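Local atomic coordinates of member of s1p family of ribosomal proteins (Pyrococcus furiosus, PDB entry 5YH1), a protein that binds manganese in the DHH-family portion held by this chain and probably acts on nucleic acids as an exonuclease. Residues N322-N327 with K432-L437; A374-S379 with G414-F419. All blocks are in the same frame, centred on the assembly; numbering follows the deposited sequence.

Both contacts belong to the C-terminal part of the chain, built round a mixed sheet. Strand 316-319 turns at N322 into strand 325-330; contact 1 starts at that turn and closes only when the chain's last helix, 423-435, comes back to it, with 104 residues between the two segments. Within that span, strand 373-378 follows 364-369, and contact 2 closes a shorter excursion when strand 413-417 pairs with it after helix 389-399 and strand 406-409. Contact 2 thus nests within contact 1. Strand 413-417 is followed, after a short connection, by helix 423-435, whose F430 packs on V376, I416 and F326. The contacts do not touch: their centres lie about 15 Å apart, and the helix and the shared sheet connect them.

Contact 1: residues N322-N327 with K432-L437; sequences NGIRFN and KEVLKL
V434 meets N322 and I324 in two ways. Its carbonyl O accepts from N322 ND2 at 3.2 Å, in the carbonyl plane on a lone pair, and it also takes the backbone N-H of L437, so two donors hold it. Its side chain lies obliquely across I324, with CG1 resting against both CG2 and CD1 of that isoleucine, each at 4.1 Å. At L435 the carbonyl comes equally near to N322 ND2, but the angle is too poor for a bond; its CB points away from 322-327, and its side chain touches P321. L437 then completes the grip: its O receives N322 ND2 at 3.1 Å along a fairly straight N-H (163°), while CD1 meets I324 CD1 at 3.8 Å, the two side chains crossing at about a right angle. V434 O and L437 O both lie close to the N322 amide plane. With chi1 57°, N322 CG sits between its own backbone N and carbonyl carbon, which brings OD1 back to accept from I324 N and leaves ND2 for the carbonyls of V434 and L437. With an alanine here, V434 O and L437 O would probably lose their shared donor and the turn its internal acceptor. This is an Asx turn leading into strand 325-330, bonded to the segment 432-437, where helix 423-435 runs out into the chain's end.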
# COMPACT_ATOMS: atom_id res chain seq x y z
N ASN A 322 26.07 0.00 39.22
CA ASN A 322 24.96 -0.44 40.06
C ASN A 322 24.54 -1.91 39.88
O ASN A 322 23.65 -2.40 40.58
CB ASN A 322 23.75 0.49 39.90
CG ASN A 322 23.27 0.60 38.46
OD1 ASN A 322 23.69 -0.17 37.58
ND2 ASN A 322 22.38 1.56 38.20
N GLY A 323 25.19 -2.61 38.95
CA GLY A 323 24.91 -4.01 38.69
C GLY A 323 24.02 -4.29 37.49
O GLY A 323 23.82 -5.45 37.13
N ILE A 324 23.50 -3.24 36.86
CA ILE A 324 22.63 -3.41 35.70
C ILE A 324 23.44 -3.82 34.48
O ILE A 324 24.48 -3.25 34.20
CB ILE A 324 21.83 -2.14 35.42
CG1 ILE A 324 20.81 -1.93 36.54
CG2 ILE A 324 21.14 -2.23 34.05
CD1 ILE A 324 20.11 -0.59 36.50
N ARG A 325 22.96 -4.84 33.77
CA ARG A 325 23.53 -5.21 32.47
C ARG A 325 22.76 -4.45 31.39
O ARG A 325 21.57 -4.71 31.16
CB ARG A 325 23.48 -6.72 32.23
CG ARG A 325 24.05 -7.15 30.88
CD ARG A 325 24.05 -8.67 30.74
NE ARG A 325 25.00 -9.28 31.65
CZ ARG A 325 26.32 -9.30 31.47
NH1 ARG A 325 26.86 -8.75 30.38
NH2 ARG A 325 27.09 -9.87 32.37
N PHE A 326 23.44 -3.50 30.75
CA PHE A 326 22.84 -2.62 29.75
C PHE A 326 23.34 -3.01 28.35
O PHE A 326 24.54 -2.93 28.08
CB PHE A 326 23.24 -1.17 30.08
CG PHE A 326 22.66 -0.12 29.16
CD1 PHE A 326 21.33 -0.15 28.77
CD2 PHE A 326 23.44 0.95 28.76
CE1 PHE A 326 20.81 0.85 27.95
CE2 PHE A 326 22.92 1.96 27.95
CZ PHE A 326 21.60 1.91 27.55
N ASN A 327 22.42 -3.45 27.49
CA ASN A 327 22.76 -3.87 26.13
C ASN A 327 22.25 -2.84 25.12
O ASN A 327 21.11 -2.39 25.21
CB ASN A 327 22.11 -5.21 25.79
CG ASN A 327 22.35 -6.28 26.85
OD1 ASN A 327 23.46 -6.43 27.35
ND2 ASN A 327 21.32 -7.03 27.17
N LYS A 432 22.23 7.82 31.15
CA LYS A 432 22.54 8.45 32.43
C LYS A 432 21.45 8.16 33.44
O LYS A 432 21.75 7.94 34.62
CB LYS A 432 22.73 9.97 32.30
N GLU A 433 20.20 8.15 33.00
CA GLU A 433 19.09 7.81 33.88
C GLU A 433 19.19 6.36 34.39
O GLU A 433 18.78 6.08 35.52
CB GLU A 433 17.75 8.02 33.19
CG GLU A 433 17.42 9.48 32.91
CD GLU A 433 17.50 10.36 34.16
OE1 GLU A 433 18.26 11.35 34.13
OE2 GLU A 433 16.83 10.04 35.16
N VAL A 434 19.70 5.46 33.55
CA VAL A 434 19.87 4.06 33.92
C VAL A 434 21.03 3.91 34.90
O VAL A 434 20.87 3.23 35.91
CB VAL A 434 20.06 3.15 32.68
CG1 VAL A 434 20.38 1.72 33.10
CG2 VAL A 434 18.81 3.16 31.81
N LEU A 435 22.16 4.56 34.62
CA LEU A 435 23.29 4.63 35.56
C LEU A 435 22.90 5.09 36.97
O LEU A 435 23.41 4.59 37.95
CB LEU A 435 24.38 5.57 35.06
CG LEU A 435 25.43 4.97 34.12
CD1 LEU A 435 26.12 6.08 33.33
CD2 LEU A 435 26.45 4.16 34.91
N LYS A 436 21.99 6.06 37.04
CA LYS A 436 21.58 6.67 38.30
C LYS A 436 20.57 5.85 39.11
O LYS A 436 20.28 6.19 40.25
CB LYS A 436 20.99 8.07 38.04
CG LYS A 436 22.03 9.10 37.62
CD LYS A 436 21.42 10.29 36.89
CE LYS A 436 20.27 10.92 37.64
NZ LYS A 436 19.62 11.99 36.82
N LEU A 437 20.03 4.79 38.52
CA LEU A 437 19.07 3.95 39.23
C LEU A 437 19.74 3.34 40.46
O LEU A 437 20.93 3.04 40.44
CB LEU A 437 18.51 2.85 38.33
CG LEU A 437 17.70 3.27 37.11
CD1 LEU A 437 17.42 2.07 36.22
CD2 LEU A 437 16.40 3.95 37.51

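Contact 2: residues A374-S379 with G414-F419; sequences AVVRAS and GSIKFF
A374, V376 and I416 send their side chains to one face of the sheet, V375 and S415 to the other, as expected for two antiparallel neighbours. On the first face V376 and I416 meet diagonally rather than head on, because V376 is paired with G414, which has no side chain to offer. I416 bridges that step with an extended chain (chi2 174°), bringing CD1 to 4.3 Å from V376 CG2. Further along, F418 has already left the strand, yet its ring swings back: with chi1 43° CG lies between its own backbone N and carbonyl carbon, and CE2 reaches A374 CB at 4.2 Å. The same ring has I416 CG2 at its edge, in the ring plane, so A374, I416 and F418 form one apolar patch. Helix 423-435 packs over this face, F430 touching V376 and I416 while V426 meets F418. On the far face the fit is between V375 and S415, the non-hydrogen-bonded pair: V375 CG2 approaches S415 CB at 4.2 Å, and V375 CG1 stands 3.6 Å from G414 O. V375 also touches S347 of helix 343-358. Backbone bonds hold the register on either side of that pair. A374 and I416 exchange two, with I416 N to A374 O at 2.8 Å, and V376 and G414 exchange two more, of which V376 N to G414 O is nearly straight at 177°. G414 closes a GGHxxAG sequence like that of DHHA1 domains, and the pairing places the strand that begins with the last two residues of this sequence in the mixed sheet between helices, consistent with the core of such a domain, as in other DHH proteins.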
# COMPACT_ATOMS: atom_id res chain seq x y z
N ALA A 374 13.69 4.01 19.53
CA ALA A 374 14.39 3.00 20.31
C ALA A 374 13.35 2.09 20.92
O ALA A 374 12.30 2.56 21.33
CB ALA A 374 15.25 3.64 21.39
N VAL A 375 13.64 0.79 20.92
CA VAL A 375 12.82 -0.18 21.63
C VAL A 375 13.56 -0.58 22.89
O VAL A 375 14.76 -0.81 22.85
CB VAL A 375 12.52 -1.41 20.76
CG1 VAL A 375 11.70 -2.44 21.54
CG2 VAL A 375 11.77 -0.99 19.51
N VAL A 376 12.84 -0.63 24.01
CA VAL A 376 13.42 -0.87 25.32
C VAL A 376 12.79 -2.11 25.94
O VAL A 376 11.58 -2.24 25.95
CB VAL A 376 13.19 0.32 26.27
CG1 VAL A 376 13.81 0.05 27.64
CG2 VAL A 376 13.75 1.61 25.68
N ARG A 377 13.63 -3.01 26.43
CA ARG A 377 13.15 -4.20 27.15
C ARG A 377 13.93 -4.37 28.44
O ARG A 377 15.15 -4.32 28.45
CB ARG A 377 13.27 -5.43 26.26
CG ARG A 377 12.17 -5.47 25.23
CD ARG A 377 12.46 -6.43 24.11
NE ARG A 377 11.24 -7.11 23.69
CZ ARG A 377 10.46 -6.76 22.67
NH1 ARG A 377 10.75 -5.71 21.92
NH2 ARG A 377 9.39 -7.48 22.39
N ALA A 378 13.18 -4.56 29.52
CA ALA A 378 13.72 -4.70 30.87
C ALA A 378 13.31 -6.06 31.43
O ALA A 378 12.14 -6.40 31.42
CB ALA A 378 13.18 -3.60 31.76
N SER A 379 14.28 -6.84 31.89
CA SER A 379 13.97 -8.09 32.59
C SER A 379 13.30 -7.82 33.94
O SER A 379 13.36 -6.71 34.47
CB SER A 379 15.24 -8.89 32.83
OG SER A 379 16.08 -8.19 33.72
N GLY A 414 8.66 -1.15 25.97
CA GLY A 414 8.04 -0.15 25.13
C GLY A 414 9.04 0.45 24.17
O GLY A 414 10.06 -0.16 23.85
N SER A 415 8.73 1.64 23.70
CA SER A 415 9.57 2.29 22.71
C SER A 415 9.50 3.81 22.81
O SER A 415 8.50 4.36 23.28
CB SER A 415 9.19 1.83 21.30
OG SER A 415 7.81 2.01 21.08
N ILE A 416 10.59 4.45 22.42
CA ILE A 416 10.74 5.89 22.44
C ILE A 416 10.84 6.34 20.98
O ILE A 416 11.36 5.61 20.13
CB ILE A 416 12.02 6.32 23.17
CG1 ILE A 416 12.11 5.66 24.55
CG2 ILE A 416 12.07 7.82 23.35
CD1 ILE A 416 13.42 5.91 25.28
N LYS A 417 10.32 7.53 20.70
CA LYS A 417 10.57 8.22 19.43
C LYS A 417 11.22 9.54 19.77
O LYS A 417 11.07 10.06 20.88
CB LYS A 417 9.27 8.45 18.65
CG LYS A 417 8.54 7.18 18.23
N PHE A 418 11.98 10.07 18.82
CA PHE A 418 12.68 11.34 18.98
C PHE A 418 13.12 11.84 17.60
O PHE A 418 13.01 11.11 16.61
CB PHE A 418 13.89 11.16 19.89
CG PHE A 418 14.68 9.91 19.60
CD1 PHE A 418 15.65 9.90 18.60
CD2 PHE A 418 14.46 8.74 20.32
CE1 PHE A 418 16.37 8.75 18.33
CE2 PHE A 418 15.18 7.59 20.05
CZ PHE A 418 16.14 7.60 19.05
N PHE A 419 13.62 13.08 17.55
CA PHE A 419 14.16 13.65 16.32
C PHE A 419 15.52 13.02 16.00
O PHE A 419 16.38 12.92 16.88
CB PHE A 419 14.34 15.17 16.45
CG PHE A 419 13.05 15.96 16.50
CD1 PHE A 419 11.85 15.43 16.04
CD2 PHE A 419 13.06 17.26 16.98
CE1 PHE A 419 10.68 16.18 16.10
CE2 PHE A 419 11.90 18.01 17.03
CZ PHE A 419 10.71 17.48 16.59